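Local coordinates for malate dehydrogenase (Entamoeba histolytica, PDB 3I0P), which probably catalyses the reversible, NAD-dependent oxidation of malate to oxaloacetate and forms a dimer in the crystal, at residues F92-G97 with G128-L133; D48-Q53 with S121-I126; A152-D157 with K246-S251; E158-T163 with N265-I270. One frame throughout, in Å; residues are numbered along the deposited sequence.

Contact 1 (F92-G97 with G128-L133)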
# COMPACT_ATOMS: atom_id res chain seq x y z
N PHE A 92 22.99 5.57 11.86
CA PHE A 92 22.12 6.35 10.98
C PHE A 92 21.19 5.45 10.21
O PHE A 92 21.62 4.44 9.63
CB PHE A 92 22.95 7.06 9.93
CG PHE A 92 23.88 8.10 10.45
CD1 PHE A 92 23.41 9.34 10.86
CD2 PHE A 92 25.26 7.86 10.44
CE1 PHE A 92 24.29 10.33 11.29
CE2 PHE A 92 26.15 8.84 10.85
CZ PHE A 92 25.67 10.07 11.29
N GLY A 93 19.91 5.82 10.15
CA GLY A 93 18.96 5.07 9.34
C GLY A 93 19.41 4.98 7.90
O GLY A 93 19.19 3.97 7.24
N HIS A 94 20.06 6.04 7.42
CA HIS A 94 20.55 6.14 6.04
C HIS A 94 21.64 5.13 5.81
O HIS A 94 21.74 4.56 4.72
CB HIS A 94 21.08 7.53 5.74
CG HIS A 94 20.41 8.61 6.53
ND1 HIS A 94 20.79 8.92 7.82
CD2 HIS A 94 19.37 9.43 6.23
CE1 HIS A 94 20.03 9.90 8.27
NE2 HIS A 94 19.16 10.23 7.33
N VAL A 95 22.46 4.89 6.83
CA VAL A 95 23.50 3.88 6.77
C VAL A 95 22.86 2.49 6.72
O VAL A 95 23.15 1.70 5.82
CB VAL A 95 24.51 4.02 7.94
CG1 VAL A 95 25.42 2.80 8.04
CG2 VAL A 95 25.33 5.29 7.77
N ASN A 96 21.98 2.20 7.68
CA ASN A 96 21.30 0.91 7.74
C ASN A 96 20.45 0.69 6.48
O ASN A 96 20.50 -0.39 5.86
CB ASN A 96 20.47 0.78 9.02
CG ASN A 96 21.32 0.89 10.30
OD1 ASN A 96 22.32 0.19 10.46
ND2 ASN A 96 20.91 1.76 11.22
N GLY A 97 19.70 1.72 6.10
CA GLY A 97 18.85 1.69 4.93
C GLY A 97 19.58 1.39 3.62
O GLY A 97 19.15 0.53 2.85
N GLY A 128 11.58 7.23 -0.10
CA GLY A 128 11.78 7.16 -1.54
C GLY A 128 13.20 6.90 -1.96
O GLY A 128 13.42 6.35 -3.04
N TYR A 129 14.17 7.26 -1.13
CA TYR A 129 15.59 7.14 -1.49
C TYR A 129 15.96 5.68 -1.71
O TYR A 129 16.61 5.33 -2.69
CB TYR A 129 16.50 7.76 -0.43
CG TYR A 129 17.98 7.59 -0.72
CD1 TYR A 129 18.63 8.41 -1.64
CD2 TYR A 129 18.73 6.58 -0.09
CE1 TYR A 129 19.99 8.25 -1.93
CE2 TYR A 129 20.09 6.41 -0.37
CZ TYR A 129 20.71 7.26 -1.29
OH TYR A 129 22.05 7.12 -1.57
N TYR A 130 15.54 4.83 -0.78
CA TYR A 130 15.89 3.42 -0.81
C TYR A 130 15.17 2.70 -1.96
O TYR A 130 15.74 1.81 -2.59
CB TYR A 130 15.63 2.78 0.56
CG TYR A 130 16.23 3.65 1.64
CD1 TYR A 130 17.59 3.56 1.97
CD2 TYR A 130 15.46 4.62 2.27
CE1 TYR A 130 18.15 4.40 2.92
CE2 TYR A 130 16.00 5.46 3.22
CZ TYR A 130 17.34 5.35 3.55
OH TYR A 130 17.84 6.20 4.50
N SER A 131 13.95 3.13 -2.25
CA SER A 131 13.21 2.59 -3.39
C SER A 131 13.88 2.98 -4.71
O SER A 131 13.91 2.18 -5.65
CB SER A 131 11.75 3.04 -3.37
OG SER A 131 11.02 2.28 -2.40
N LEU A 132 14.42 4.19 -4.77
CA LEU A 132 15.15 4.64 -5.96
C LEU A 132 16.38 3.78 -6.23
O LEU A 132 16.68 3.47 -7.38
CB LEU A 132 15.53 6.12 -5.85
CG LEU A 132 14.40 7.15 -5.96
CD1 LEU A 132 14.91 8.52 -5.56
CD2 LEU A 132 13.80 7.20 -7.36
N LEU A 133 17.09 3.37 -5.18
CA LEU A 133 18.23 2.49 -5.34
C LEU A 133 17.83 1.21 -6.07
O LEU A 133 18.56 0.73 -6.94
CB LEU A 133 18.85 2.14 -3.98
CG LEU A 133 19.57 3.23 -3.17
CD1 LEU A 133 19.96 2.65 -1.80
CD2 LEU A 133 20.80 3.80 -3.90
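Tyr130 carries nearly all of this contact. Its ring reaches from helix 127-136 to the first turn of helix 93-111, where it meets Gly97 and His94.

The packing is ring against backbone. Tyr130 CD1 lies 3.4 Å from Gly97 C, and Tyr130 CE1 lies 3.4 Å from Gly97 CA. Gly97 has no side chain, and the ring rests directly on the helix main chain. Further along the ring, Tyr130 OH comes to 3.7 Å from His94 CB, and His94 O sits at the ring edge. CG of Tyr130 is anti to its carbonyl carbon (chi1 -48°), which carries the ring across to the other helix.

Over residues 93-97 and 128-133 the helix axes run nearly the same way, crossing at -24° and 10.9 Å apart at closest. Helix 93-111 is the connection of a beta-alpha-beta crossover between the parallel strands 83-87 and 113-121. Helix 127-136 follows the second of these strands.

No hydrogen bond joins the two segments. The hydroxyl of Tyr130 is bonded instead to Phe124 O, and its ring stacks with Phe124. His94 O receives a bond from Thr98 OG1.

Contact 2 (D48-Q53 with S121-I126); sequences DTHGIQ and STHFGI. With NAD (nicotinamide-adenine-dinucleotide), chain B.
His50 and Gly125 bring their two loops together, with CA atoms 5.6 Å apart. Gly125 has a positive phi (67°), and its carbonyl oxygen bonds the cofactor. No direct hydrogen bond crosses the contact, but a water bridges the main chains: it donates to His50 O and accepts from Ile126 N.

The side chains meet chiefly as two imidazoles. The rings of His50 and His123 are almost coplanar, with planes at 3°, and they touch rim to rim: His50 CD2 is 3.6 Å from His123 CE1. A second water lies at the edge of both rings, 2.9 Å from His50 NE2 and 2.8 Å from His123 NE2. CG of His123 is anti to the backbone N (chi1 -157°), which brings the ring over to His50. Its ND1 is hydrogen-bonded to Tyr59 OH, which helps to fix the ring's rotation. Ile126 CG2 packs on His50 CB.

NAD closes the site. Its carboxamide N7N donates to Gly125 O (2.9 Å) and lies over one face of the His123 ring. His50 CE1 approaches ribose O4D of NAD at 3.1 Å.

The nicotinamide is thus held by a main-chain oxygen and bordered by both histidines. The water shared by the two imidazoles lies close to NAD C4N, the carbon that exchanges hydride, which is consistent with a place in the pocket that substrate would enter.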
# COMPACT_ATOMS: atom_id res chain seq x y z
N ASP A 48 11.61 19.28 1.38
CA ASP A 48 12.42 20.28 2.08
C ASP A 48 12.48 20.08 3.61
O ASP A 48 13.27 20.72 4.30
CB ASP A 48 11.98 21.69 1.67
CG ASP A 48 12.17 21.94 0.18
OD1 ASP A 48 13.24 21.58 -0.35
OD2 ASP A 48 11.25 22.46 -0.48
N THR A 49 11.66 19.16 4.10
CA THR A 49 11.64 18.78 5.50
C THR A 49 12.66 17.70 5.88
O THR A 49 12.79 17.36 7.06
CB THR A 49 10.23 18.27 5.89
OG1 THR A 49 9.30 19.36 5.87
CG2 THR A 49 10.25 17.63 7.28
N HIS A 50 13.38 17.16 4.91
CA HIS A 50 14.17 15.95 5.15
C HIS A 50 15.64 15.97 4.74
O HIS A 50 16.32 14.93 4.78
CB HIS A 50 13.45 14.72 4.58
CG HIS A 50 12.27 14.29 5.40
ND1 HIS A 50 10.98 14.64 5.08
CD2 HIS A 50 12.20 13.58 6.55
CE1 HIS A 50 10.15 14.14 5.98
NE2 HIS A 50 10.87 13.50 6.89
N GLY A 51 16.14 17.15 4.36
CA GLY A 51 17.56 17.35 4.04
C GLY A 51 18.18 18.41 4.92
O GLY A 51 17.98 18.41 6.13
N ILE A 52 18.91 19.34 4.30
CA ILE A 52 19.63 20.41 5.02
C ILE A 52 18.80 21.20 6.05
O ILE A 52 19.31 21.57 7.10
CB ILE A 52 20.41 21.35 4.02
CG1 ILE A 52 21.40 22.28 4.74
CG2 ILE A 52 19.46 22.14 3.13
CD1 ILE A 52 22.52 21.57 5.47
N GLN A 53 17.52 21.44 5.76
CA GLN A 53 16.65 22.24 6.66
C GLN A 53 16.38 21.54 7.98
O GLN A 53 15.72 22.09 8.87
CB GLN A 53 15.35 22.63 5.97
CG GLN A 53 15.56 23.55 4.78
CD GLN A 53 14.28 23.96 4.09
OE1 GLN A 53 14.23 24.04 2.85
NE2 GLN A 53 13.23 24.23 4.87
N SER A 121 17.55 1.08 14.83
CA SER A 121 18.04 2.07 13.88
C SER A 121 17.48 3.45 14.23
O SER A 121 16.76 3.60 15.23
CB SER A 121 17.65 1.68 12.46
OG SER A 121 18.28 2.51 11.49
N THR A 122 17.81 4.44 13.42
CA THR A 122 17.35 5.80 13.66
C THR A 122 16.72 6.37 12.39
O THR A 122 16.61 5.66 11.39
CB THR A 122 18.49 6.73 14.16
OG1 THR A 122 19.58 6.70 13.22
CG2 THR A 122 18.99 6.28 15.53
N HIS A 123 16.29 7.63 12.45
CA HIS A 123 15.64 8.31 11.33
C HIS A 123 16.40 8.11 10.02
O HIS A 123 17.63 8.28 9.97
CB HIS A 123 15.49 9.80 11.64
CG HIS A 123 14.40 10.46 10.86
ND1 HIS A 123 14.64 11.15 9.70
CD2 HIS A 123 13.07 10.54 11.09
CE1 HIS A 123 13.49 11.63 9.23
NE2 HIS A 123 12.53 11.27 10.06
N PHE A 124 15.68 7.74 8.98
CA PHE A 124 16.33 7.37 7.72
C PHE A 124 15.99 8.30 6.56
O PHE A 124 16.20 7.95 5.40
CB PHE A 124 16.14 5.86 7.42
CG PHE A 124 14.85 5.49 6.73
CD1 PHE A 124 14.67 4.18 6.30
CD2 PHE A 124 13.84 6.42 6.48
CE1 PHE A 124 13.49 3.79 5.65
CE2 PHE A 124 12.68 6.05 5.81
CZ PHE A 124 12.50 4.73 5.40
N GLY A 125 15.48 9.49 6.88
CA GLY A 125 15.17 10.50 5.89
C GLY A 125 14.03 10.08 4.99
O GLY A 125 13.03 9.53 5.46
N ILE A 126 14.16 10.33 3.69
CA ILE A 126 13.08 10.01 2.77
C ILE A 126 12.99 8.53 2.40
O ILE A 126 13.99 7.91 2.00
CB ILE A 126 13.10 10.90 1.50
CG1 ILE A 126 14.48 10.91 0.82
CG2 ILE A 126 12.66 12.30 1.85
CD1 ILE A 126 14.42 11.30 -0.64
PA NAD B . 3.24 13.88 -0.30
O1A NAD B . 4.13 15.06 -0.59
O2A NAD B . 1.83 14.15 0.14
O5B NAD B . 3.22 12.99 -1.63
C5B NAD B . 4.46 12.62 -2.26
C4B NAD B . 4.29 11.50 -3.29
O4B NAD B . 3.07 11.64 -4.04
C3B NAD B . 5.39 11.49 -4.33
O3B NAD B . 5.60 10.13 -4.76
C2B NAD B . 4.83 12.32 -5.47
O2B NAD B . 5.41 11.96 -6.72
C1B NAD B . 3.36 11.93 -5.42
N9A NAD B . 2.42 12.97 -5.93
C8A NAD B . 2.22 14.20 -5.42
N7A NAD B . 1.26 14.81 -6.16
C5A NAD B . 0.86 13.95 -7.12
C6A NAD B . -0.08 14.00 -8.16
N6A NAD B . -0.83 15.11 -8.37
N1A NAD B . -0.24 12.93 -8.97
C2A NAD B . 0.49 11.82 -8.80
N3A NAD B . 1.39 11.74 -7.81
C4A NAD B . 1.59 12.79 -6.96
O3 NAD B . 3.95 12.86 0.74
PN NAD B . 4.27 13.07 2.33
O1N NAD B . 3.43 12.07 3.08
O2N NAD B . 4.21 14.54 2.68
O5D NAD B . 5.80 12.62 2.47
C5D NAD B . 6.86 13.51 2.12
C4D NAD B . 8.21 12.90 2.49
O4D NAD B . 8.30 12.73 3.91
C3D NAD B . 8.41 11.52 1.88
O3D NAD B . 9.64 11.55 1.14
C2D NAD B . 8.44 10.55 3.05
O2D NAD B . 9.36 9.45 2.93
C1D NAD B . 8.89 11.45 4.18
N1N NAD B . 8.52 10.92 5.49
C2N NAD B . 9.47 10.32 6.23
C3N NAD B . 9.16 9.79 7.49
C7N NAD B . 10.21 9.12 8.33
O7N NAD B . 9.89 8.68 9.43
N7N NAD B . 11.45 9.01 7.86
C4N NAD B . 7.85 9.91 7.97
C5N NAD B . 6.88 10.53 7.18
C6N NAD B . 7.25 11.03 5.93
O HOH W 1 16.31 12.22 3.39
O HOH W 2 10.10 12.61 9.51

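Contact 3 (A152-D157 with K246-S251); sequences AATFGD and KGYCLS. With NAD (nicotinamide-adenine-dinucleotide), chain C.
Ala153 presses its methyl on one face of the Tyr248 ring, with Ala153 CB 3.4 Å from Tyr248 CE1. Ala153 also begins a type II beta turn that closes at Gly156, whose N donates to Ala153 O.

Thr154 covers the same face. Its backbone N stands above the ring plane, toward the rim. Thr154 OG1 lies 3.2 Å from Tyr248 CD2, but its hydrogen-bond partner is Ser244 OG, just before segment 246-251. CG of Tyr248 is anti to the backbone N (chi1 162°), and the ring leaves the helix to meet the turn. Its hydroxyl is bonded to Tyr324 O of the second subunit.

Together the turn and helix 244-259 border an NAD site at the dimer interface. The cofactor also bonds Asp181 and Glu330 of the second subunit and His245 of this one. The adenine reaches the Tyr248 rim: NAD C2A is 3.5 Å from Tyr248 CE2, and N1A lies at the edge in the ring plane.

Phe155 takes a positive phi (79°) at the third position of the turn. Its CE2 is 3.6 Å from the adenine amino nitrogen N6A. The extended chain of Lys246 brings NZ to 2.8 Å from NAD O1N in a hydrogen bond. NZ also bonds Ala183 O, Ser185 O and Ile186 O of the second subunit, so its three N-H groups are shared among four acceptors.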
# COMPACT_ATOMS: atom_id res chain seq x y z
N ALA A 152 -3.67 8.78 14.97
CA ALA A 152 -4.75 8.04 15.63
C ALA A 152 -5.34 6.97 14.72
O ALA A 152 -5.59 7.22 13.54
CB ALA A 152 -5.85 8.98 16.08
N ALA A 153 -5.55 5.79 15.30
CA ALA A 153 -6.32 4.72 14.66
C ALA A 153 -7.72 5.22 14.27
O ALA A 153 -8.13 6.31 14.69
CB ALA A 153 -6.45 3.55 15.61
N THR A 154 -8.44 4.43 13.47
CA THR A 154 -9.83 4.76 13.13
C THR A 154 -10.69 4.57 14.37
O THR A 154 -10.68 3.49 14.99
CB THR A 154 -10.36 3.92 11.95
OG1 THR A 154 -9.50 4.09 10.82
CG2 THR A 154 -11.76 4.35 11.57
N PHE A 155 -11.43 5.62 14.73
CA PHE A 155 -12.24 5.72 15.96
C PHE A 155 -11.39 6.04 17.20
O PHE A 155 -11.88 5.93 18.34
CB PHE A 155 -13.11 4.47 16.21
CG PHE A 155 -13.99 4.08 15.05
CD1 PHE A 155 -14.60 5.05 14.25
CD2 PHE A 155 -14.22 2.73 14.75
CE1 PHE A 155 -15.41 4.69 13.17
CE2 PHE A 155 -15.03 2.36 13.68
CZ PHE A 155 -15.63 3.34 12.88
N GLY A 156 -10.14 6.44 16.98
CA GLY A 156 -9.19 6.71 18.07
C GLY A 156 -9.10 8.18 18.40
O GLY A 156 -9.40 9.03 17.56
N ASP A 157 -8.70 8.49 19.63
CA ASP A 157 -8.67 9.87 20.14
C ASP A 157 -7.30 10.18 20.76
O ASP A 157 -7.17 11.01 21.66
CB ASP A 157 -9.80 10.06 21.18
CG ASP A 157 -10.24 11.52 21.33
OD1 ASP A 157 -10.15 12.29 20.35
OD2 ASP A 157 -10.68 11.90 22.44
N LYS A 246 -8.75 2.34 5.66
CA LYS A 246 -7.73 1.90 4.72
C LYS A 246 -6.34 2.47 5.05
O LYS A 246 -5.41 1.70 5.28
CB LYS A 246 -8.17 2.17 3.27
CG LYS A 246 -9.45 1.42 2.90
CD LYS A 246 -9.93 1.73 1.51
CE LYS A 246 -11.08 0.79 1.14
NZ LYS A 246 -11.34 0.78 -0.33
N GLY A 247 -6.21 3.79 5.11
CA GLY A 247 -4.94 4.41 5.49
C GLY A 247 -4.45 3.87 6.83
O GLY A 247 -3.27 3.55 6.99
N TYR A 248 -5.38 3.75 7.78
CA TYR A 248 -5.10 3.18 9.09
C TYR A 248 -4.53 1.75 8.99
O TYR A 248 -3.48 1.46 9.58
CB TYR A 248 -6.36 3.26 9.96
CG TYR A 248 -6.41 2.36 11.17
CD1 TYR A 248 -5.31 2.24 12.04
CD2 TYR A 248 -7.57 1.65 11.47
CE1 TYR A 248 -5.37 1.41 13.16
CE2 TYR A 248 -7.65 0.83 12.61
CZ TYR A 248 -6.55 0.72 13.44
OH TYR A 248 -6.62 -0.10 14.54
N CYS A 249 -5.19 0.87 8.23
CA CYS A 249 -4.67 -0.48 8.01
C CYS A 249 -3.32 -0.50 7.31
O CYS A 249 -2.46 -1.32 7.65
CB CYS A 249 -5.68 -1.34 7.25
SG CYS A 249 -7.14 -1.73 8.23
N LEU A 250 -3.13 0.41 6.36
CA LEU A 250 -1.87 0.51 5.63
C LEU A 250 -0.73 0.97 6.55
O LEU A 250 0.38 0.43 6.50
CB LEU A 250 -2.00 1.41 4.39
CG LEU A 250 -2.89 0.89 3.24
CD1 LEU A 250 -3.14 1.97 2.17
CD2 LEU A 250 -2.37 -0.40 2.60
N SER A 251 -1.02 1.97 7.38
CA SER A 251 -0.14 2.41 8.46
C SER A 251 0.30 1.22 9.33
O SER A 251 1.50 1.04 9.58
CB SER A 251 -0.86 3.47 9.31
OG SER A 251 -0.04 4.00 10.34
PA NAD C . -13.89 -1.85 2.66
O1A NAD C . -15.10 -2.66 3.03
O2A NAD C . -14.03 -0.36 2.57
O5B NAD C . -12.76 -2.21 3.75
C5B NAD C . -12.46 -3.59 4.04
C4B NAD C . -11.14 -3.75 4.82
O4B NAD C . -10.97 -2.72 5.80
C3B NAD C . -11.09 -5.04 5.60
O3B NAD C . -9.72 -5.47 5.68
C2B NAD C . -11.60 -4.66 6.97
O2B NAD C . -11.10 -5.53 7.98
C1B NAD C . -11.03 -3.27 7.12
N9A NAD C . -11.81 -2.36 8.01
C8A NAD C . -13.07 -1.93 7.83
N7A NAD C . -13.39 -1.10 8.85
C5A NAD C . -12.31 -1.00 9.66
C6A NAD C . -12.03 -0.31 10.85
N6A NAD C . -12.97 0.48 11.43
N1A NAD C . -10.82 -0.43 11.43
C2A NAD C . -9.87 -1.21 10.88
N3A NAD C . -10.11 -1.88 9.75
C4A NAD C . -11.32 -1.80 9.12
O3 NAD C . -13.19 -2.42 1.31
PN NAD C . -13.74 -2.36 -0.22
O1N NAD C . -12.80 -1.48 -1.00
O2N NAD C . -15.23 -2.09 -0.24
O5D NAD C . -13.55 -3.86 -0.75
C5D NAD C . -14.50 -4.88 -0.42
C4D NAD C . -14.16 -6.17 -1.17
O4D NAD C . -14.28 -5.97 -2.58
C3D NAD C . -12.74 -6.64 -0.92
O3D NAD C . -12.79 -7.99 -0.44
C2D NAD C . -12.02 -6.51 -2.26
O2D NAD C . -11.05 -7.53 -2.55
C1D NAD C . -13.17 -6.61 -3.23
N1N NAD C . -12.85 -6.02 -4.53
C2N NAD C . -12.54 -6.85 -5.55
C3N NAD C . -12.23 -6.32 -6.81
C7N NAD C . -11.88 -7.23 -7.96
O7N NAD C . -11.62 -6.73 -9.05
N7N NAD C . -11.87 -8.54 -7.77
C4N NAD C . -12.25 -4.94 -6.99
C5N NAD C . -12.56 -4.10 -5.91
C6N NAD C . -12.87 -4.68 -4.68

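Contact 4 (E158-T163 with N265-I270). With NAD (nicotinamide-adenine-dinucleotide), chain B.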
# COMPACT_ATOMS: atom_id res chain seq x y z
N GLU A 158 -6.28 9.52 20.22
CA GLU A 158 -4.96 9.46 20.84
C GLU A 158 -3.92 9.07 19.78
O GLU A 158 -4.16 8.15 19.00
CB GLU A 158 -5.00 8.41 21.96
CG GLU A 158 -3.84 8.45 22.95
CD GLU A 158 -3.74 7.19 23.82
OE1 GLU A 158 -4.71 6.39 23.87
OE2 GLU A 158 -2.68 7.00 24.45
N PRO A 159 -2.77 9.77 19.73
CA PRO A 159 -1.69 9.35 18.82
C PRO A 159 -1.10 8.01 19.24
O PRO A 159 -0.69 7.86 20.40
CB PRO A 159 -0.65 10.46 18.96
CG PRO A 159 -0.92 11.08 20.29
CD PRO A 159 -2.41 10.99 20.48
N ILE A 160 -1.04 7.06 18.30
CA ILE A 160 -0.49 5.73 18.57
C ILE A 160 0.45 5.20 17.46
O ILE A 160 1.43 4.49 17.74
CB ILE A 160 -1.62 4.70 18.89
CG1 ILE A 160 -1.05 3.38 19.45
CG2 ILE A 160 -2.53 4.48 17.68
CD1 ILE A 160 -0.30 3.54 20.77
N LEU A 161 0.15 5.55 16.21
CA LEU A 161 0.91 5.07 15.06
C LEU A 161 1.81 6.17 14.53
O LEU A 161 1.44 7.35 14.55
CB LEU A 161 -0.04 4.62 13.95
CG LEU A 161 -0.61 3.21 14.00
CD1 LEU A 161 -1.97 3.16 13.31
CD2 LEU A 161 0.36 2.23 13.37
N GLY A 162 2.98 5.79 14.02
CA GLY A 162 3.84 6.74 13.33
C GLY A 162 3.17 7.19 12.04
O GLY A 162 2.10 6.70 11.67
N THR A 163 3.79 8.16 11.36
CA THR A 163 3.32 8.57 10.05
C THR A 163 3.65 7.47 9.03
O THR A 163 3.14 7.48 7.90
CB THR A 163 3.94 9.90 9.63
OG1 THR A 163 5.33 9.90 9.97
CG2 THR A 163 3.26 11.04 10.37
N ASN A 265 11.31 -1.67 18.33
CA ASN A 265 10.27 -0.93 19.04
C ASN A 265 9.10 -0.62 18.11
O ASN A 265 9.29 -0.30 16.93
CB ASN A 265 10.82 0.38 19.61
CG ASN A 265 11.96 0.15 20.60
OD1 ASN A 265 11.96 -0.81 21.37
ND2 ASN A 265 12.94 1.04 20.57
N PHE A 266 7.89 -0.73 18.64
CA PHE A 266 6.68 -0.44 17.87
C PHE A 266 5.77 0.51 18.62
O PHE A 266 5.76 0.52 19.86
CB PHE A 266 5.94 -1.74 17.50
CG PHE A 266 5.66 -2.63 18.67
CD1 PHE A 266 6.57 -3.62 19.05
CD2 PHE A 266 4.49 -2.48 19.41
CE1 PHE A 266 6.31 -4.45 20.15
CE2 PHE A 266 4.23 -3.31 20.50
CZ PHE A 266 5.14 -4.29 20.87
N LEU A 267 5.01 1.31 17.87
CA LEU A 267 4.00 2.21 18.44
C LEU A 267 4.56 3.08 19.58
O LEU A 267 5.65 3.62 19.47
CB LEU A 267 2.77 1.41 18.89
CG LEU A 267 2.14 0.43 17.89
CD1 LEU A 267 1.24 -0.57 18.58
CD2 LEU A 267 1.38 1.14 16.77
N ASN A 268 3.79 3.21 20.66
CA ASN A 268 4.18 3.97 21.86
C ASN A 268 5.56 3.64 22.45
O ASN A 268 6.14 4.47 23.13
CB ASN A 268 3.09 3.86 22.95
CG ASN A 268 2.92 2.43 23.48
OD1 ASN A 268 2.75 1.47 22.71
ND2 ASN A 268 2.96 2.28 24.80
N HIS A 269 6.07 2.44 22.19
CA HIS A 269 7.38 2.03 22.73
C HIS A 269 8.55 2.83 22.18
O HIS A 269 9.59 2.92 22.82
CB HIS A 269 7.63 0.54 22.54
CG HIS A 269 6.61 -0.33 23.21
ND1 HIS A 269 6.76 -0.79 24.50
CD2 HIS A 269 5.44 -0.83 22.76
CE1 HIS A 269 5.71 -1.54 24.81
NE2 HIS A 269 4.90 -1.58 23.77
N ILE A 270 8.41 3.39 20.98
CA ILE A 270 9.49 4.20 20.42
C ILE A 270 9.81 5.38 21.35
O ILE A 270 10.94 5.52 21.82
CB ILE A 270 9.21 4.65 18.95
CG1 ILE A 270 9.15 3.43 18.02
CG2 ILE A 270 10.31 5.60 18.47
CD1 ILE A 270 8.44 3.65 16.70
PA NAD B . 3.24 13.88 -0.30
O1A NAD B . 4.13 15.06 -0.59
O2A NAD B . 1.83 14.15 0.14
O5B NAD B . 3.22 12.99 -1.63
C5B NAD B . 4.46 12.62 -2.26
C4B NAD B . 4.29 11.50 -3.29
O4B NAD B . 3.07 11.64 -4.04
C3B NAD B . 5.39 11.49 -4.33
O3B NAD B . 5.60 10.13 -4.76
C2B NAD B . 4.83 12.32 -5.47
O2B NAD B . 5.41 11.96 -6.72
C1B NAD B . 3.36 11.93 -5.42
N9A NAD B . 2.42 12.97 -5.93
C8A NAD B . 2.22 14.20 -5.42
N7A NAD B . 1.26 14.81 -6.16
C5A NAD B . 0.86 13.95 -7.12
C6A NAD B . -0.08 14.00 -8.16
N6A NAD B . -0.83 15.11 -8.37
N1A NAD B . -0.24 12.93 -8.97
C2A NAD B . 0.49 11.82 -8.80
N3A NAD B . 1.39 11.74 -7.81
C4A NAD B . 1.59 12.79 -6.96
O3 NAD B . 3.95 12.86 0.74
PN NAD B . 4.27 13.07 2.33
O1N NAD B . 3.43 12.07 3.08
O2N NAD B . 4.21 14.54 2.68
O5D NAD B . 5.80 12.62 2.47
C5D NAD B . 6.86 13.51 2.12
C4D NAD B . 8.21 12.90 2.49
O4D NAD B . 8.30 12.73 3.91
C3D NAD B . 8.41 11.52 1.88
O3D NAD B . 9.64 11.55 1.14
C2D NAD B . 8.44 10.55 3.05
O2D NAD B . 9.36 9.45 2.93
C1D NAD B . 8.89 11.45 4.18
N1N NAD B . 8.52 10.92 5.49
C2N NAD B . 9.47 10.32 6.23
C3N NAD B . 9.16 9.79 7.49
C7N NAD B . 10.21 9.12 8.33
O7N NAD B . 9.89 8.68 9.43
N7N NAD B . 11.45 9.01 7.86
C4N NAD B . 7.85 9.91 7.97
C5N NAD B . 6.88 10.53 7.18
C6N NAD B . 7.25 11.03 5.93
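Leu161 and Leu267 are the closest pair of the two segments, with CA atoms 5.4 Å apart, where a bulged loop meets a type II' beta turn from Phe266 to His269. Ile160 and Leu161 form a classic beta bulge against Val151. Ile160 O points at the turn. Leu267 CA approaches it at 3.5 Å in a CA-H...O contact, bent to 125° at the hydrogen. That oxygen also accepts a conventional hydrogen bond from Ser149 OG, and none joins the two segments.

The rest is apolar packing. Leu161 and Leu267 lie side by side and point the same way; Leu161 CD2 meets Leu267 CD2 at 3.7 Å. Ile160 runs alongside Asn268 in the same manner, with Ile160 CD1 4.0 Å from Asn268 CB. CG1 of Ile160 is anti to the backbone N (chi1 -168°), which carries CD1 out to the turn. The Asn268 amide is bonded through ND2 to Glu272 OE2.

At the far end of the loop Thr163 borders NAD, with Thr163 OG1 3.2 Å from the nicotinamide carbon C4N.

The turn leads into helix 269-277, and the loop leads to strand 166-170. Helix 244-259 packs on Leu161 through Tyr248 and Ser251. Leu311 and Thr310 of the second subunit pack on Ile160 and Asn268.

Overall arrangement
All four contacts are buried, but they differ in place. Contacts 1 and 2 have their centres about 8 and 6 Å from the centre of the chain, and no other protein chain touches them. They join directly, through Asn96 ND2 to Ser121 OG. Contacts 3 and 4 have theirs about 20 and 17 Å from it, at the dimer interface. They share the loop between strands 139-145 and 166-170, and they touch each other. Contact 1 is ring-on-backbone helix packing and contact 4 mainly aliphatic. Contact 2 is polar and hydrated. Contacts 2 and 4 border the nicotinamide of one NAD, whereas contact 3 meets the adenine and phosphates of another.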